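Local coordinates for DUF3256 domain-containing protein (Porphyromonas gingivalis W83, PDB 2P3P), which is of unknown function but can bind a magnesium ion and is probably anchored in a membrane by a transmembrane helix, at residues Y141-I146 against A185-P190; Y154-L159 against S167-V172. All blocks are in the same frame, centred on the assembly; numbering follows the deposited sequence.

Interaction 1: Y141-I146 against A185-P190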
loop_
_atom_site.group_PDB
_atom_site.type_symbol
_atom_site.label_atom_id
_atom_site.label_comp_id
_atom_site.label_asym_id
_atom_site.label_seq_id
_atom_site.Cartn_x
_atom_site.Cartn_y
_atom_site.Cartn_z
ATOM N N TYR A 141 3.944 -33.655 -4.361
ATOM C CA TYR A 141 5.038 -33.598 -3.436
ATOM C C TYR A 141 5.464 -32.159 -3.213
ATOM O O TYR A 141 5.638 -31.697 -2.078
ATOM C CB TYR A 141 6.191 -34.430 -4.007
ATOM C CG TYR A 141 7.218 -34.836 -2.982
ATOM C CD1 TYR A 141 7.275 -36.156 -2.512
ATOM C CD2 TYR A 141 8.128 -33.903 -2.476
ATOM C CE1 TYR A 141 8.227 -36.530 -1.562
ATOM C CE2 TYR A 141 9.039 -34.254 -1.518
ATOM C CZ TYR A 141 9.096 -35.564 -1.065
ATOM O OH TYR A 141 10.060 -35.899 -0.132
ATOM N N ALA A 142 5.622 -31.424 -4.306
ATOM C CA ALA A 142 6.064 -30.022 -4.193
ATOM C C ALA A 142 5.124 -29.175 -3.331
ATOM O O ALA A 142 5.571 -28.451 -2.466
ATOM C CB ALA A 142 6.243 -29.404 -5.581
ATOM N N TYR A 143 3.821 -29.267 -3.571
ATOM C CA TYR A 143 2.864 -28.528 -2.797
ATOM C C TYR A 143 2.864 -28.918 -1.321
ATOM O O TYR A 143 2.906 -28.027 -0.443
ATOM C CB TYR A 143 1.455 -28.655 -3.392
ATOM C CG TYR A 143 0.403 -27.855 -2.672
ATOM C CD1 TYR A 143 0.029 -26.586 -3.115
ATOM C CD2 TYR A 143 -0.261 -28.379 -1.578
ATOM C CE1 TYR A 143 -0.974 -25.881 -2.463
ATOM C CE2 TYR A 143 -1.237 -27.660 -0.914
ATOM C CZ TYR A 143 -1.607 -26.443 -1.386
ATOM O OH TYR A 143 -2.590 -25.787 -0.720
ATOM N N GLN A 144 2.808 -30.225 -1.035
ATOM C CA GLN A 144 2.788 -30.723 0.335
ATOM C C GLN A 144 4.049 -30.354 1.133
ATOM O O GLN A 144 3.948 -30.022 2.344
ATOM C CB GLN A 144 2.485 -32.258 0.357
ATOM C CG GLN A 144 1.013 -32.507 0.001
ATOM C CD GLN A 144 0.617 -33.982 -0.319
ATOM O OE1 GLN A 144 1.460 -34.842 -0.604
ATOM N NE2 GLN A 144 -0.703 -34.256 -0.269
ATOM N N ALA A 145 5.195 -30.318 0.461
ATOM C CA ALA A 145 6.450 -29.941 1.089
ATOM C C ALA A 145 6.505 -28.435 1.421
ATOM O O ALA A 145 7.096 -28.038 2.429
ATOM C CB ALA A 145 7.645 -30.358 0.197
ATOM N N ILE A 146 5.901 -27.588 0.586
ATOM C CA ILE A 146 5.967 -26.118 0.763
ATOM C C ILE A 146 4.749 -25.570 1.540
ATOM O O ILE A 146 4.826 -24.484 2.090
ATOM C CB ILE A 146 5.982 -25.398 -0.611
ATOM C CG1 ILE A 146 7.215 -25.790 -1.426
ATOM C CG2 ILE A 146 5.823 -23.824 -0.470
ATOM C CD1 ILE A 146 8.535 -25.790 -0.636
ATOM N N ALA A 185 8.409 -23.392 -7.293
ATOM C CA ALA A 185 8.366 -22.795 -8.632
ATOM C C ALA A 185 7.341 -23.464 -9.562
ATOM O O ALA A 185 6.908 -22.849 -10.552
ATOM C CB ALA A 185 9.771 -22.842 -9.283
ATOM N N ILE A 186 7.002 -24.726 -9.289
ATOM C CA ILE A 186 6.058 -25.457 -10.139
ATOM C C ILE A 186 4.635 -24.988 -9.963
ATOM O O ILE A 186 3.788 -25.310 -10.821
ATOM C CB ILE A 186 6.122 -27.020 -9.990
ATOM C CG1 ILE A 186 5.459 -27.539 -8.722
ATOM C CG2 ILE A 186 7.547 -27.489 -10.027
ATOM C CD1 ILE A 186 5.208 -29.071 -8.727
ATOM N N PHE A 187 4.349 -24.284 -8.857
ATOM C CA PHE A 187 2.991 -23.859 -8.580
ATOM C C PHE A 187 2.797 -22.408 -8.074
ATOM O O PHE A 187 1.734 -21.859 -8.265
ATOM C CB PHE A 187 2.311 -24.864 -7.661
ATOM C CG PHE A 187 2.695 -24.744 -6.216
ATOM C CD1 PHE A 187 1.991 -23.885 -5.365
ATOM C CD2 PHE A 187 3.761 -25.479 -5.708
ATOM C CE1 PHE A 187 2.333 -23.793 -4.049
ATOM C CE2 PHE A 187 4.113 -25.378 -4.387
ATOM C CZ PHE A 187 3.432 -24.524 -3.564
ATOM N N LEU A 188 3.809 -21.801 -7.466
ATOM C CA LEU A 188 3.685 -20.466 -6.904
ATOM C C LEU A 188 4.307 -19.400 -7.807
ATOM O O LEU A 188 5.543 -19.390 -8.010
ATOM C CB LEU A 188 4.413 -20.402 -5.589
ATOM C CG LEU A 188 4.176 -19.129 -4.818
ATOM C CD1 LEU A 188 2.618 -18.795 -4.713
ATOM C CD2 LEU A 188 4.826 -19.291 -3.400
ATOM N N SER A 189 3.475 -18.519 -8.336
ATOM C CA SER A 189 3.904 -17.595 -9.376
ATOM C C SER A 189 4.244 -16.259 -8.755
ATOM O O SER A 189 3.521 -15.767 -7.911
ATOM C CB SER A 189 2.802 -17.344 -10.428
ATOM O OG SER A 189 3.126 -16.244 -11.282
ATOM N N PRO A 190 5.299 -15.620 -9.247
ATOM C CA PRO A 190 5.681 -14.285 -8.803
ATOM C C PRO A 190 4.904 -13.188 -9.508
ATOM O O PRO A 190 5.067 -12.006 -9.160
ATOM C CB PRO A 190 7.162 -14.212 -9.183
ATOM C CG PRO A 190 7.270 -15.056 -10.407
ATOM C CD PRO A 190 6.143 -16.078 -10.358
#

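Interaction 2: Y154-L159 against S167-V172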
loop_
_atom_site.group_PDB
_atom_site.type_symbol
_atom_site.label_atom_id
_atom_site.label_comp_id
_atom_site.label_asym_id
_atom_site.label_seq_id
_atom_site.Cartn_x
_atom_site.Cartn_y
_atom_site.Cartn_z
ATOM N N TYR A 154 2.535 -13.201 3.144
ATOM C CA TYR A 154 2.948 -11.810 2.928
ATOM C C TYR A 154 2.650 -11.385 1.507
ATOM O O TYR A 154 2.853 -12.143 0.551
ATOM C CB TYR A 154 4.431 -11.608 3.254
ATOM C CG TYR A 154 4.852 -12.095 4.621
ATOM C CD1 TYR A 154 4.467 -11.413 5.752
ATOM C CD2 TYR A 154 5.653 -13.227 4.778
ATOM C CE1 TYR A 154 4.845 -11.826 7.016
ATOM C CE2 TYR A 154 6.029 -13.662 6.062
ATOM C CZ TYR A 154 5.631 -12.945 7.167
ATOM O OH TYR A 154 5.984 -13.317 8.469
HETATM N N MSE A 155 2.119 -10.180 1.376
HETATM C CA MSE A 155 1.839 -9.593 0.074
HETATM C C MSE A 155 2.119 -8.091 0.106
HETATM O O MSE A 155 1.790 -7.378 1.068
HETATM C CB MSE A 155 0.383 -9.851 -0.388
HETATM C CG MSE A 155 0.015 -11.329 -0.518
HETATM SE SE MSE A 155 -1.910 -11.556 -0.628
HETATM C CE MSE A 155 -2.032 -13.521 -0.261
ATOM N N GLN A 156 2.766 -7.618 -0.951
ATOM C CA GLN A 156 3.089 -6.209 -1.108
ATOM C C GLN A 156 2.179 -5.576 -2.168
ATOM O O GLN A 156 2.073 -6.053 -3.311
ATOM C CB GLN A 156 4.559 -6.047 -1.549
ATOM C CG GLN A 156 4.964 -4.575 -1.704
ATOM C CD GLN A 156 6.450 -4.399 -1.923
ATOM O OE1 GLN A 156 7.177 -5.373 -2.226
ATOM N NE2 GLN A 156 6.891 -3.172 -1.857
ATOM N N VAL A 157 1.517 -4.501 -1.773
ATOM C CA VAL A 157 0.667 -3.754 -2.653
ATOM C C VAL A 157 1.326 -2.467 -3.176
ATOM O O VAL A 157 1.993 -1.767 -2.430
ATOM C CB VAL A 157 -0.579 -3.369 -1.878
ATOM C CG1 VAL A 157 -1.472 -2.452 -2.695
ATOM C CG2 VAL A 157 -1.343 -4.671 -1.416
ATOM N N SER A 158 1.082 -2.184 -4.452
ATOM C CA SER A 158 1.431 -0.888 -5.081
ATOM C C SER A 158 0.188 -0.258 -5.727
ATOM O O SER A 158 -0.299 -0.735 -6.740
ATOM C CB SER A 158 2.471 -1.082 -6.167
ATOM O OG SER A 158 2.966 0.183 -6.596
ATOM N N LEU A 159 -0.314 0.795 -5.129
ATOM C CA LEU A 159 -1.385 1.594 -5.772
ATOM C C LEU A 159 -0.753 2.480 -6.845
ATOM O O LEU A 159 0.305 3.122 -6.632
ATOM C CB LEU A 159 -2.075 2.421 -4.671
ATOM C CG LEU A 159 -3.216 3.316 -5.075
ATOM C CD1 LEU A 159 -4.350 2.516 -5.701
ATOM C CD2 LEU A 159 -3.663 4.062 -3.798
ATOM N N SER A 167 -1.681 -3.110 -7.932
ATOM C CA SER A 167 -1.093 -4.394 -8.190
ATOM C C SER A 167 -0.637 -4.972 -6.852
ATOM O O SER A 167 -0.234 -4.240 -5.943
ATOM C CB SER A 167 0.082 -4.205 -9.157
ATOM O OG SER A 167 0.663 -5.402 -9.565
ATOM N N ILE A 168 -0.788 -6.273 -6.679
ATOM C CA ILE A 168 -0.386 -6.932 -5.431
ATOM C C ILE A 168 0.427 -8.164 -5.771
ATOM O O ILE A 168 0.014 -8.971 -6.613
ATOM C CB ILE A 168 -1.619 -7.230 -4.517
ATOM C CG1 ILE A 168 -1.201 -7.782 -3.128
ATOM C CG2 ILE A 168 -2.684 -8.117 -5.284
ATOM C CD1 ILE A 168 -2.404 -7.947 -2.172
ATOM N N ARG A 169 1.564 -8.316 -5.098
ATOM C CA ARG A 169 2.510 -9.381 -5.350
ATOM C C ARG A 169 2.670 -10.151 -4.044
ATOM O O ARG A 169 2.743 -9.535 -2.968
ATOM C CB ARG A 169 3.868 -8.846 -5.828
ATOM C CG ARG A 169 4.597 -7.972 -4.848
ATOM C CD ARG A 169 5.893 -7.352 -5.389
ATOM N NE ARG A 169 5.668 -6.516 -6.576
ATOM C CZ ARG A 169 6.559 -6.356 -7.561
ATOM N NH1 ARG A 169 7.746 -6.935 -7.510
ATOM N NH2 ARG A 169 6.273 -5.593 -8.593
ATOM N N GLN A 170 2.634 -11.479 -4.130
ATOM C CA GLN A 170 3.018 -12.294 -2.994
ATOM C C GLN A 170 4.514 -12.163 -2.766
ATOM O O GLN A 170 5.320 -12.126 -3.700
ATOM C CB GLN A 170 2.519 -13.764 -3.081
ATOM C CG GLN A 170 3.020 -14.615 -4.280
ATOM C CD GLN A 170 4.421 -15.155 -4.075
ATOM O OE1 GLN A 170 4.911 -15.195 -2.952
ATOM N NE2 GLN A 170 5.100 -15.474 -5.160
ATOM N N THR A 171 4.888 -12.054 -1.503
ATOM C CA THR A 171 6.295 -11.976 -1.152
ATOM C C THR A 171 6.696 -13.187 -0.315
ATOM O O THR A 171 7.705 -13.128 0.388
ATOM C CB THR A 171 6.648 -10.658 -0.446
ATOM O OG1 THR A 171 5.800 -10.476 0.685
ATOM C CG2 THR A 171 6.464 -9.427 -1.357
ATOM N N VAL A 172 5.929 -14.280 -0.412
ATOM C CA VAL A 172 6.277 -15.560 0.213
ATOM C C VAL A 172 7.527 -16.206 -0.446
ATOM O O VAL A 172 8.405 -16.760 0.229
ATOM C CB VAL A 172 5.049 -16.562 0.163
ATOM C CG1 VAL A 172 5.436 -17.934 0.680
ATOM C CG2 VAL A 172 3.850 -16.017 0.932
HETATM O O HOH W 1 3.365 -4.941 -5.528
#

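Interaction 1: Y141-I146 against A185-P190
The ring of Phe187 fills a shallow hollow on the short helix 141-146, and this one plug carries most of a helix-on-loop packing between that helix and the loop that follows helix 181-184. Ala142, Tyr143 and Ile146 line the hollow, two neighbours and a residue one turn further on, so the ring sits across a single helical turn. Its CE2 reaches the backbone at Tyr143 CA (3.7 Å), while CZ runs on to Ile146, whose CB and CG2 both lie 4.0 Å from CZ and meet the ring at its rim, near its plane. Tyr143 comes over one face: its CD1 stands 3.7 Å from Phe187 CE1. The two rings are tilted by 53° with centroids 5.3 Å apart, an oblique aromatic pair. Leu188 CB lies on the opposite face, so the phenyl group is held between its own neighbour and the helix. Phe187 CG stands between the backbone N and the carbonyl carbon (chi1 78°), a setting that turns the ring toward the helix.

No hydrogen bond crosses the contact, which therefore depends on shape and apolar burial. Outside it, Phe132 meets the Phe187 ring edge-to-face, and Leu183 of helix 181-184 touches Ala142 and Ile146. Ile146 also lies close to Ser149, where magnesium binding has been seen although this chain holds no metal; the packing thus borders that site.

A second, smaller bump is Ile186. With an extended outer chain (chi2 166°), it reaches the upstream end of the hollow and lays CD1 against the methyl of Ala142, with CG1 at 3.7 Å from Ala142 CB and CD1 at 3.3 Å from that same CB, closer than carbons usually pack.

Interaction 2: Y154-L159 against S167-V172
Gln156 and Arg169 form a hydrogen-bonded pair of an antiparallel beta hairpin, with Gln156 N donating to Arg169 O at 2.8 Å and Arg169 N returning a bond to Gln156 O. Ser158 and Ser167 repeat this two-way exchange, and beyond the strand ends Thr171 N meets Tyr154 O at 2.9 Å, straight at the hydrogen (175°) but from above the carbonyl plane. On the face of Met155 (selenomethionine), Val157 and Ile168 the contact is apolar: Ile168 CD1 lies 3.5 Å from Val157 CG2, and Ile168 CG1 lies 3.8 Å from Met155 CB. On the other face Gln156 and Arg169 run side by side, Arg169 CG 3.8 Å from Gln156 CB. A bend at chi3 (59°) turns Arg169 NE back to a water, which accepts from NE and donates to Gln156 O at 2.8 Å.

Strand 104-111 holds the hairpin from beside: Ser105 OG bonds Val157 N, and Asp104 OD1 bonds Met155 N. Thr171 OG1 is bound to Ala103 O. Gln156 O accepts from two donors, Arg169 N and the water, which would probably polarise its carbonyl.

From the N terminus, two helices (11-18 and 29-39) lead into the seven-stranded sheet (strands 47-52 to 116-117); helix 141-146, the first half of interaction 1, comes later. Strand 155-159 follows and turns back through seven residues to 167-172, so interaction 2 closes a short hairpin loop. The chain then passes helix 181-184 and reaches 185-190, where interaction 1 closes a loop of 38 residues. Interaction 2 is nested wholly inside it. The two meet where Ser189 O probably accepts a hydrogen bond from Gln170 NE2 (3.2 Å). Together they tie the helical region to the four-stranded sheet, in which strand 193-197, soon after 185-190, pairs with strand 165-170.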